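Local coordinates for protein acyl-coenzyme A oxidase acox-1.1 (Caenorhabditis elegans, PDB 5K3H) that catalyses, with FAD as cofactor, the oxygen-dependent desaturation of acyl-CoA thioesters to 2-enoyl-CoA, the first step of peroxisomal beta-oxidation, at residues 24-33 against 554-563; 342-353 against 563-574. One frame throughout, in Å; residues are numbered along the deposited sequence.

Interaction 1 of 2, residues 24-33 against 554-563; sequences TFDTHAMAAQ and IGDITIKEAL
I559 pushes its CD1 methyl against F25, 3.8 Å from CD2 of the ring, the two side chains crossing at about a right angle. The same methyl lies near A29 CB and 3.8 Å from M30 N, in the first turn of helix 27-35. With CG set between its backbone N and carbonyl carbon (chi1 63°), the F25 ring lies under the M30 side chain and meets A562, whose CB is 3.7 Å from F25 CD1. M30 bends at chi2 and chi3, which carries CE over that ring, 3.7 Å above its plane near the rim, and tip to tip with L563, 3.9 Å from its CG. Farther along the helix the Q33 amide rests on I554, CD to CD1 3.8 Å, while its OE1 is held by R550. With an alanine here instead of Q33, the I554 methyl is likely to lose its cover and R550 one hydrogen-bond acceptor. Two waters bridge the polar margin: one links T24 OG1, also bound by N610, to T558 O, the other D26 N to T558 OG1. D26 and D556 are the N-caps of the two helices, each through a weak bond to a backbone N; D26 also pairs with K6. Away from the annotated sites, these helix starts, crossing at -69°, join the N-terminal region to the C-terminal helical part of the acyl-CoA oxidase fold.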
loop_
_atom_site.group_PDB
_atom_site.type_symbol
_atom_site.label_atom_id
_atom_site.label_comp_id
_atom_site.label_asym_id
_atom_site.label_seq_id
_atom_site.Cartn_x
_atom_site.Cartn_y
_atom_site.Cartn_z
ATOM N N THR B 24 0.704 1.530 -33.184
ATOM C CA THR B 24 0.151 0.853 -34.346
ATOM C C THR B 24 -1.346 1.076 -34.491
ATOM O O THR B 24 -1.982 0.400 -35.312
ATOM C CB THR B 24 0.383 -0.629 -34.212
ATOM O OG1 THR B 24 -0.436 -1.082 -33.132
ATOM C CG2 THR B 24 1.826 -0.906 -33.869
ATOM N N PHE B 25 -1.927 1.981 -33.694
ATOM C CA PHE B 25 -3.361 2.217 -33.709
ATOM C C PHE B 25 -3.635 3.663 -33.328
ATOM O O PHE B 25 -2.814 4.337 -32.687
ATOM C CB PHE B 25 -4.114 1.270 -32.753
ATOM C CG PHE B 25 -3.748 1.450 -31.300
ATOM C CD1 PHE B 25 -2.670 0.767 -30.749
ATOM C CD2 PHE B 25 -4.478 2.307 -30.485
ATOM C CE1 PHE B 25 -2.322 0.948 -29.439
ATOM C CE2 PHE B 25 -4.136 2.497 -29.164
ATOM C CZ PHE B 25 -3.077 1.818 -28.636
ATOM N N ASP B 26 -4.842 4.103 -33.697
ATOM C CA ASP B 26 -5.325 5.464 -33.471
ATOM C C ASP B 26 -5.902 5.580 -32.056
ATOM O O ASP B 26 -6.909 4.943 -31.735
ATOM C CB ASP B 26 -6.379 5.755 -34.546
ATOM C CG ASP B 26 -7.083 7.085 -34.363
ATOM O OD1 ASP B 26 -6.730 7.875 -33.457
ATOM O OD2 ASP B 26 -8.039 7.343 -35.135
ATOM N N THR B 27 -5.312 6.439 -31.229
ATOM C CA THR B 27 -5.725 6.476 -29.828
ATOM C C THR B 27 -7.106 7.104 -29.640
ATOM O O THR B 27 -7.777 6.788 -28.648
ATOM C CB THR B 27 -4.679 7.208 -28.957
ATOM O OG1 THR B 27 -4.509 8.566 -29.391
ATOM C CG2 THR B 27 -3.327 6.503 -29.009
ATOM N N HIS B 28 -7.568 7.952 -30.574
ATOM C CA HIS B 28 -8.967 8.389 -30.532
ATOM C C HIS B 28 -9.905 7.196 -30.664
ATOM O O HIS B 28 -10.972 7.169 -30.036
ATOM C CB HIS B 28 -9.285 9.394 -31.654
ATOM C CG HIS B 28 -8.796 10.791 -31.418
ATOM N ND1 HIS B 28 -8.332 11.232 -30.196
ATOM C CD2 HIS B 28 -8.704 11.846 -32.261
ATOM C CE1 HIS B 28 -7.973 12.501 -30.298
ATOM N NE2 HIS B 28 -8.190 12.896 -31.540
ATOM N N ALA B 29 -9.548 6.230 -31.533
ATOM C CA ALA B 29 -10.373 5.045 -31.764
ATOM C C ALA B 29 -10.331 4.100 -30.575
ATOM O O ALA B 29 -11.349 3.489 -30.218
ATOM C CB ALA B 29 -9.912 4.325 -33.034
ATOM N N MET B 30 -9.170 3.994 -29.931
ATOM C CA MET B 30 -9.082 3.208 -28.703
ATOM C C MET B 30 -9.857 3.871 -27.578
ATOM O O MET B 30 -10.471 3.178 -26.763
ATOM C CB MET B 30 -7.616 3.018 -28.286
ATOM C CG MET B 30 -7.421 2.055 -27.110
ATOM S SD MET B 30 -7.962 0.373 -27.501
ATOM C CE MET B 30 -6.488 -0.295 -28.301
ATOM N N ALA B 31 -9.804 5.210 -27.488
ATOM C CA ALA B 31 -10.620 5.926 -26.503
ATOM C C ALA B 31 -12.109 5.615 -26.666
ATOM O O ALA B 31 -12.806 5.378 -25.674
ATOM C CB ALA B 31 -10.369 7.429 -26.599
ATOM N N ALA B 32 -12.611 5.584 -27.908
ATOM C CA ALA B 32 -14.015 5.236 -28.149
ATOM C C ALA B 32 -14.322 3.809 -27.699
ATOM O O ALA B 32 -15.409 3.527 -27.162
ATOM C CB ALA B 32 -14.353 5.416 -29.625
ATOM N N GLN B 33 -13.377 2.890 -27.908
ATOM C CA GLN B 33 -13.524 1.539 -27.368
ATOM C C GLN B 33 -13.630 1.546 -25.837
ATOM O O GLN B 33 -14.523 0.910 -25.265
ATOM C CB GLN B 33 -12.349 0.688 -27.841
ATOM C CG GLN B 33 -12.588 -0.782 -27.814
ATOM C CD GLN B 33 -13.850 -1.219 -28.517
ATOM O OE1 GLN B 33 -14.679 -1.889 -27.925
ATOM N NE2 GLN B 33 -13.995 -0.858 -29.781
ATOM N N ILE B 554 -14.602 -6.895 -31.848
ATOM C CA ILE B 554 -14.066 -5.658 -32.403
ATOM C C ILE B 554 -13.762 -5.857 -33.873
ATOM O O ILE B 554 -13.114 -6.833 -34.258
ATOM C CB ILE B 554 -12.823 -5.203 -31.626
ATOM C CG1 ILE B 554 -13.217 -4.748 -30.224
ATOM C CG2 ILE B 554 -12.115 -4.046 -32.340
ATOM C CD1 ILE B 554 -12.032 -4.490 -29.339
ATOM N N GLY B 555 -14.211 -4.918 -34.696
ATOM C CA GLY B 555 -14.020 -4.996 -36.134
ATOM C C GLY B 555 -12.779 -4.297 -36.641
ATOM O O GLY B 555 -12.102 -4.807 -37.538
ATOM N N ASP B 556 -12.458 -3.140 -36.068
ATOM C CA ASP B 556 -11.249 -2.401 -36.426
ATOM C C ASP B 556 -10.005 -3.253 -36.174
ATOM O O ASP B 556 -9.689 -3.577 -35.028
ATOM C CB ASP B 556 -11.212 -1.086 -35.626
ATOM C CG ASP B 556 -10.087 -0.159 -36.043
ATOM O OD1 ASP B 556 -9.012 -0.658 -36.462
ATOM O OD2 ASP B 556 -10.271 1.081 -35.929
ATOM N N ILE B 557 -9.278 -3.608 -37.228
ATOM C CA ILE B 557 -8.220 -4.615 -37.109
ATOM C C ILE B 557 -7.043 -4.117 -36.262
ATOM O O ILE B 557 -6.486 -4.878 -35.466
ATOM C CB ILE B 557 -7.757 -5.051 -38.516
ATOM C CG1 ILE B 557 -8.816 -5.935 -39.171
ATOM C CG2 ILE B 557 -6.458 -5.812 -38.429
ATOM C CD1 ILE B 557 -8.569 -6.192 -40.669
ATOM N N THR B 558 -6.665 -2.836 -36.375
ATOM C CA THR B 558 -5.506 -2.367 -35.606
ATOM C C THR B 558 -5.821 -2.302 -34.113
ATOM O O THR B 558 -4.952 -2.590 -33.282
ATOM C CB THR B 558 -4.999 -1.006 -36.126
ATOM O OG1 THR B 558 -6.036 -0.001 -36.090
ATOM C CG2 THR B 558 -4.482 -1.144 -37.540
ATOM N N ILE B 559 -7.064 -1.952 -33.764
ATOM C CA ILE B 559 -7.512 -1.968 -32.377
ATOM C C ILE B 559 -7.607 -3.393 -31.839
ATOM O O ILE B 559 -7.224 -3.669 -30.696
ATOM C CB ILE B 559 -8.872 -1.246 -32.276
ATOM C CG1 ILE B 559 -8.740 0.221 -32.695
ATOM C CG2 ILE B 559 -9.504 -1.446 -30.897
ATOM C CD1 ILE B 559 -7.771 1.062 -31.822
ATOM N N LYS B 560 -8.140 -4.315 -32.640
ATOM C CA LYS B 560 -8.325 -5.685 -32.174
ATOM C C LYS B 560 -6.978 -6.381 -31.952
ATOM O O LYS B 560 -6.828 -7.181 -31.014
ATOM C CB LYS B 560 -9.192 -6.437 -33.177
ATOM C CG LYS B 560 -9.373 -7.912 -32.909
ATOM C CD LYS B 560 -10.244 -8.475 -34.018
ATOM C CE LYS B 560 -10.536 -9.948 -33.853
ATOM N NZ LYS B 560 -11.997 -10.144 -34.059
ATOM N N GLU B 561 -5.996 -6.097 -32.815
ATOM C CA GLU B 561 -4.660 -6.644 -32.636
ATOM C C GLU B 561 -3.952 -6.049 -31.424
ATOM O O GLU B 561 -3.114 -6.719 -30.809
ATOM C CB GLU B 561 -3.824 -6.398 -33.893
ATOM C CG GLU B 561 -4.294 -7.215 -35.074
ATOM C CD GLU B 561 -3.357 -7.119 -36.257
ATOM O OE1 GLU B 561 -2.575 -6.129 -36.315
ATOM O OE2 GLU B 561 -3.354 -8.083 -37.074
ATOM N N ALA B 562 -4.202 -4.770 -31.116
ATOM C CA ALA B 562 -3.596 -4.177 -29.929
ATOM C C ALA B 562 -4.157 -4.810 -28.667
ATOM O O ALA B 562 -3.407 -5.157 -27.752
ATOM C CB ALA B 562 -3.822 -2.665 -29.914
ATOM N N LEU B 563 -5.484 -4.953 -28.596
ATOM C CA LEU B 563 -6.100 -5.548 -27.421
ATOM C C LEU B 563 -5.858 -7.046 -27.354
ATOM O O LEU B 563 -5.751 -7.610 -26.264
ATOM C CB LEU B 563 -7.591 -5.241 -27.420
ATOM C CG LEU B 563 -7.836 -3.755 -27.182
ATOM C CD1 LEU B 563 -9.318 -3.447 -27.199
ATOM C CD2 LEU B 563 -7.187 -3.299 -25.861
HETATM O O HOH W 1 -2.240 -2.853 -33.493
HETATM O O HOH W 2 -6.379 2.569 -35.860
#

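Interaction 2 of 2, residues 342-353 against 563-574; sequences HRLFPFIARAYA and LSDLLHLHVNYE
Y573 is a knob in a hole formed by H342, P346, F347 and R350, at a crossing of two helices (-110°, axes 8.7 Å apart) that joins the C-alpha1 and C-terminal helical regions of the acyl-CoA oxidase fold. Packing is close around this ring: P346 CB sits 3.5 Å from its centroid, 11° off the normal, a CH-pi contact over the face, while H342 NE2 and R350 NH2 come to its edge. Y573 CG is anti to the backbone N (chi1 -175°), which sends the ring across the proline. In the middle of the crossing, L566 divides its methyls: CD2 packs on A349, and CD1 approaches Y352 CD1 to 3.5 Å. A353 CB and E574 CG lie over opposite faces of the H570 ring, each offset toward its rim. The more open side is at H342 and Y573, both partly exposed, where a water joins H342 O to Y573 OH. H342 is an FAD-binding residue, and by similarity probably an ATP-binding one; it packs on R533 of the second subunit, an ATP-binding residue, so this end borders the nucleotide sites shared across the dimer. Another water is enclosed by P346 O, H570 ND1 and E574 OE2. Beside it R350 and E574 form a buried salt bridge; R350 pairs also with E400 and E574 with R540, an arrangement likely to favour their ionised forms. R350 grips E574 side-on, NE and NH2 both on OE2, which lies in the guanidinium plane, 2.7 Å from NE and 2.8 Å from NH2.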
loop_
_atom_site.group_PDB
_atom_site.type_symbol
_atom_site.label_atom_id
_atom_site.label_comp_id
_atom_site.label_asym_id
_atom_site.label_seq_id
_atom_site.Cartn_x
_atom_site.Cartn_y
_atom_site.Cartn_z
ATOM N N HIS B 342 7.672 -5.908 -16.634
ATOM C CA HIS B 342 6.930 -6.937 -15.923
ATOM C C HIS B 342 6.082 -6.349 -14.807
ATOM O O HIS B 342 5.036 -6.917 -14.454
ATOM C CB HIS B 342 7.904 -7.989 -15.380
ATOM C CG HIS B 342 7.240 -9.159 -14.708
ATOM N ND1 HIS B 342 7.295 -9.368 -13.343
ATOM C CD2 HIS B 342 6.517 -10.188 -15.213
ATOM C CE1 HIS B 342 6.639 -10.477 -13.040
ATOM N NE2 HIS B 342 6.151 -10.990 -14.154
ATOM N N ARG B 343 6.507 -5.234 -14.223
ATOM C CA ARG B 343 5.754 -4.661 -13.115
ATOM C C ARG B 343 4.770 -3.579 -13.562
ATOM O O ARG B 343 4.047 -3.034 -12.718
ATOM C CB ARG B 343 6.728 -4.108 -12.059
ATOM C CG ARG B 343 7.224 -2.704 -12.347
ATOM C CD ARG B 343 8.456 -2.366 -11.537
ATOM N NE ARG B 343 8.275 -2.683 -10.139
ATOM C CZ ARG B 343 9.151 -2.383 -9.181
ATOM N NH1 ARG B 343 10.281 -1.746 -9.488
ATOM N NH2 ARG B 343 8.895 -2.727 -7.915
ATOM N N LEU B 344 4.695 -3.279 -14.861
ATOM C CA LEU B 344 3.758 -2.301 -15.397
ATOM C C LEU B 344 2.768 -2.910 -16.379
ATOM O O LEU B 344 1.554 -2.726 -16.213
ATOM C CB LEU B 344 4.527 -1.156 -16.103
ATOM C CG LEU B 344 5.421 -0.147 -15.350
ATOM C CD1 LEU B 344 6.108 0.704 -16.363
ATOM C CD2 LEU B 344 4.645 0.739 -14.347
ATOM N N PHE B 345 3.249 -3.610 -17.424
ATOM C CA PHE B 345 2.395 -3.967 -18.558
ATOM C C PHE B 345 1.293 -4.952 -18.173
ATOM O O PHE B 345 0.188 -4.860 -18.721
ATOM C CB PHE B 345 3.199 -4.541 -19.728
ATOM C CG PHE B 345 4.222 -3.594 -20.308
ATOM C CD1 PHE B 345 4.224 -2.244 -19.978
ATOM C CD2 PHE B 345 5.247 -4.085 -21.125
ATOM C CE1 PHE B 345 5.196 -1.397 -20.485
ATOM C CE2 PHE B 345 6.207 -3.255 -21.629
ATOM C CZ PHE B 345 6.188 -1.906 -21.313
ATOM N N PRO B 346 1.521 -5.918 -17.276
ATOM C CA PRO B 346 0.406 -6.783 -16.893
ATOM C C PRO B 346 -0.739 -6.031 -16.242
ATOM O O PRO B 346 -1.870 -6.528 -16.256
ATOM C CB PRO B 346 1.058 -7.795 -15.934
ATOM C CG PRO B 346 2.495 -7.844 -16.332
ATOM C CD PRO B 346 2.792 -6.409 -16.690
ATOM N N PHE B 347 -0.483 -4.866 -15.657
ATOM C CA PHE B 347 -1.514 -4.063 -15.019
ATOM C C PHE B 347 -2.183 -3.108 -15.989
ATOM O O PHE B 347 -3.318 -2.681 -15.741
ATOM C CB PHE B 347 -0.907 -3.305 -13.846
ATOM C CG PHE B 347 -0.320 -4.224 -12.816
ATOM C CD1 PHE B 347 -1.137 -4.948 -11.966
ATOM C CD2 PHE B 347 1.056 -4.423 -12.744
ATOM C CE1 PHE B 347 -0.592 -5.819 -11.052
ATOM C CE2 PHE B 347 1.607 -5.305 -11.812
ATOM C CZ PHE B 347 0.784 -5.994 -10.973
ATOM N N ILE B 348 -1.523 -2.779 -17.096
ATOM C CA ILE B 348 -2.259 -2.148 -18.181
ATOM C C ILE B 348 -3.343 -3.096 -18.657
ATOM O O ILE B 348 -4.513 -2.710 -18.794
ATOM C CB ILE B 348 -1.319 -1.750 -19.332
ATOM C CG1 ILE B 348 -0.187 -0.864 -18.793
ATOM C CG2 ILE B 348 -2.149 -1.068 -20.435
ATOM C CD1 ILE B 348 0.890 -0.450 -19.825
ATOM N N ALA B 349 -2.983 -4.374 -18.820
ATOM C CA ALA B 349 -3.942 -5.394 -19.233
ATOM C C ALA B 349 -5.108 -5.466 -18.268
ATOM O O ALA B 349 -6.263 -5.471 -18.695
ATOM C CB ALA B 349 -3.252 -6.763 -19.337
ATOM N N ARG B 350 -4.826 -5.501 -16.960
ATOM C CA ARG B 350 -5.893 -5.558 -15.955
ATOM C C ARG B 350 -6.806 -4.339 -16.027
ATOM O O ARG B 350 -8.000 -4.452 -15.728
ATOM C CB ARG B 350 -5.319 -5.669 -14.534
ATOM C CG ARG B 350 -4.713 -6.980 -14.183
ATOM C CD ARG B 350 -4.191 -7.047 -12.731
ATOM N NE ARG B 350 -3.767 -8.415 -12.460
ATOM C CZ ARG B 350 -3.279 -8.888 -11.312
ATOM N NH1 ARG B 350 -3.120 -8.104 -10.246
ATOM N NH2 ARG B 350 -2.936 -10.175 -11.251
ATOM N N ALA B 351 -6.265 -3.145 -16.309
ATOM C CA ALA B 351 -7.132 -1.957 -16.352
ATOM C C ALA B 351 -8.168 -2.068 -17.472
ATOM O O ALA B 351 -9.363 -1.854 -17.241
ATOM C CB ALA B 351 -6.310 -0.673 -16.510
ATOM N N TYR B 352 -7.731 -2.456 -18.676
ATOM C CA TYR B 352 -8.657 -2.751 -19.766
ATOM C C TYR B 352 -9.567 -3.915 -19.400
ATOM O O TYR B 352 -10.775 -3.883 -19.672
ATOM C CB TYR B 352 -7.887 -3.071 -21.055
ATOM C CG TYR B 352 -7.438 -1.848 -21.847
ATOM C CD1 TYR B 352 -6.252 -1.184 -21.525
ATOM C CD2 TYR B 352 -8.186 -1.367 -22.920
ATOM C CE1 TYR B 352 -5.835 -0.071 -22.239
ATOM C CE2 TYR B 352 -7.773 -0.279 -23.632
ATOM C CZ TYR B 352 -6.595 0.381 -23.293
ATOM O OH TYR B 352 -6.170 1.494 -24.002
ATOM N N ALA B 353 -9.012 -4.954 -18.774
ATOM C CA ALA B 353 -9.836 -6.100 -18.401
ATOM C C ALA B 353 -10.946 -5.693 -17.445
ATOM O O ALA B 353 -12.078 -6.167 -17.570
ATOM C CB ALA B 353 -8.975 -7.202 -17.777
ATOM N N LEU B 563 -5.484 -4.953 -28.596
ATOM C CA LEU B 563 -6.100 -5.548 -27.421
ATOM C C LEU B 563 -5.858 -7.046 -27.354
ATOM O O LEU B 563 -5.751 -7.610 -26.264
ATOM C CB LEU B 563 -7.591 -5.241 -27.420
ATOM C CG LEU B 563 -7.836 -3.755 -27.182
ATOM C CD1 LEU B 563 -9.318 -3.447 -27.199
ATOM C CD2 LEU B 563 -7.187 -3.299 -25.861
ATOM N N SER B 564 -5.731 -7.697 -28.503
ATOM C CA SER B 564 -5.410 -9.112 -28.504
ATOM C C SER B 564 -4.023 -9.349 -27.938
ATOM O O SER B 564 -3.806 -10.329 -27.216
ATOM C CB SER B 564 -5.531 -9.663 -29.922
ATOM O OG SER B 564 -5.010 -10.977 -30.028
ATOM N N ASP B 565 -3.066 -8.469 -28.260
ATOM C CA ASP B 565 -1.758 -8.541 -27.614
ATOM C C ASP B 565 -1.893 -8.366 -26.115
ATOM O O ASP B 565 -1.263 -9.087 -25.340
ATOM C CB ASP B 565 -0.809 -7.468 -28.148
ATOM C CG ASP B 565 -0.435 -7.686 -29.582
ATOM O OD1 ASP B 565 -0.687 -8.797 -30.095
ATOM O OD2 ASP B 565 0.162 -6.757 -30.180
ATOM N N LEU B 566 -2.683 -7.371 -25.690
ATOM C CA LEU B 566 -2.925 -7.165 -24.264
ATOM C C LEU B 566 -3.539 -8.400 -23.646
ATOM O O LEU B 566 -3.105 -8.842 -22.573
ATOM C CB LEU B 566 -3.876 -5.982 -24.025
ATOM C CG LEU B 566 -3.343 -4.694 -23.416
ATOM C CD1 LEU B 566 -4.447 -3.878 -22.770
ATOM C CD2 LEU B 566 -2.265 -5.011 -22.429
ATOM N N LEU B 567 -4.537 -8.983 -24.331
ATOM C CA LEU B 567 -5.244 -10.145 -23.796
ATOM C C LEU B 567 -4.312 -11.335 -23.624
ATOM O O LEU B 567 -4.387 -12.048 -22.612
ATOM C CB LEU B 567 -6.394 -10.529 -24.720
ATOM C CG LEU B 567 -7.029 -11.878 -24.362
ATOM C CD1 LEU B 567 -7.769 -11.891 -23.015
ATOM C CD2 LEU B 567 -7.921 -12.312 -25.494
ATOM N N HIS B 568 -3.412 -11.549 -24.592
ATOM C CA HIS B 568 -2.473 -12.663 -24.501
ATOM C C HIS B 568 -1.495 -12.469 -23.364
ATOM O O HIS B 568 -1.079 -13.452 -22.739
ATOM C CB HIS B 568 -1.705 -12.852 -25.804
ATOM C CG HIS B 568 -2.416 -13.699 -26.799
ATOM N ND1 HIS B 568 -3.308 -13.183 -27.719
ATOM C CD2 HIS B 568 -2.433 -15.043 -26.963
ATOM C CE1 HIS B 568 -3.808 -14.172 -28.438
ATOM N NE2 HIS B 568 -3.297 -15.310 -27.995
ATOM N N LEU B 569 -1.079 -11.225 -23.109
ATOM C CA LEU B 569 -0.284 -10.944 -21.911
ATOM C C LEU B 569 -1.066 -11.280 -20.645
ATOM O O LEU B 569 -0.554 -11.950 -19.734
ATOM C CB LEU B 569 0.126 -9.472 -21.889
ATOM C CG LEU B 569 0.934 -8.982 -20.680
ATOM C CD1 LEU B 569 2.263 -9.751 -20.541
ATOM C CD2 LEU B 569 1.176 -7.493 -20.777
ATOM N N HIS B 570 -2.328 -10.839 -20.593
ATOM C CA HIS B 570 -3.178 -11.060 -19.430
ATOM C C HIS B 570 -3.305 -12.546 -19.107
ATOM O O HIS B 570 -3.063 -12.969 -17.968
ATOM C CB HIS B 570 -4.550 -10.418 -19.689
ATOM C CG HIS B 570 -5.478 -10.420 -18.507
ATOM N ND1 HIS B 570 -5.192 -9.768 -17.328
ATOM C CD2 HIS B 570 -6.709 -10.964 -18.344
ATOM C CE1 HIS B 570 -6.191 -9.934 -16.479
ATOM N NE2 HIS B 570 -7.127 -10.650 -17.073
ATOM N N VAL B 571 -3.707 -13.361 -20.084
ATOM C CA VAL B 571 -3.972 -14.760 -19.750
ATOM C C VAL B 571 -2.687 -15.476 -19.332
ATOM O O VAL B 571 -2.710 -16.317 -18.428
ATOM C CB VAL B 571 -4.686 -15.479 -20.914
ATOM C CG1 VAL B 571 -6.070 -14.892 -21.140
ATOM C CG2 VAL B 571 -3.851 -15.392 -22.204
ATOM N N ASN B 572 -1.537 -15.107 -19.904
ATOM C CA ASN B 572 -0.288 -15.746 -19.479
ATOM C C ASN B 572 0.175 -15.265 -18.107
ATOM O O ASN B 572 0.661 -16.066 -17.300
ATOM C CB ASN B 572 0.811 -15.533 -20.515
ATOM C CG ASN B 572 0.656 -16.451 -21.692
ATOM O OD1 ASN B 572 0.905 -17.657 -21.576
ATOM N ND2 ASN B 572 0.285 -15.896 -22.849
ATOM N N TYR B 573 0.067 -13.958 -17.835
ATOM C CA TYR B 573 0.424 -13.455 -16.512
ATOM C C TYR B 573 -0.492 -14.029 -15.438
ATOM O O TYR B 573 -0.032 -14.491 -14.387
ATOM C CB TYR B 573 0.351 -11.938 -16.507
ATOM C CG TYR B 573 0.825 -11.326 -15.222
ATOM C CD1 TYR B 573 2.178 -11.052 -15.026
ATOM C CD2 TYR B 573 -0.057 -11.042 -14.194
ATOM C CE1 TYR B 573 2.630 -10.488 -13.854
ATOM C CE2 TYR B 573 0.394 -10.478 -13.016
ATOM C CZ TYR B 573 1.736 -10.202 -12.863
ATOM O OH TYR B 573 2.197 -9.641 -11.703
ATOM N N GLU B 574 -1.807 -13.987 -15.677
ATOM C CA GLU B 574 -2.749 -14.486 -14.687
ATOM C C GLU B 574 -2.608 -15.991 -14.503
ATOM O O GLU B 574 -2.744 -16.496 -13.384
ATOM C CB GLU B 574 -4.174 -14.108 -15.094
ATOM C CG GLU B 574 -4.421 -12.596 -15.210
ATOM C CD GLU B 574 -4.215 -11.849 -13.887
ATOM O OE1 GLU B 574 -4.644 -12.383 -12.832
ATOM O OE2 GLU B 574 -3.637 -10.723 -13.892
HETATM O O HOH W 3 3.986 -7.935 -11.789
HETATM O O HOH W 4 -2.618 -9.027 -16.453
#

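Overall arrangement
Helix 557-577 serves both contacts: its first turns meet 24-33 in interaction 1, and its continuation crosses 342-353 in interaction 2. L563 belongs to both, and M30 CG lies 3.4 Å from Y352 OH, itself hydrogen-bonded to L614 O, so the two patches are continuous although their centres are about 16 Å apart. Interaction 1 is smaller and only partly buried; its direct contacts are van der Waals, mostly apolar, and water supplies the polar links at the margin. Interaction 2 lies deeper, its centre about 18 Å from the chain centre against about 25 Å, and adds aromatic packing and a buried salt bridge. It also reaches the FAD site and the second subunit, which interaction 1 does not.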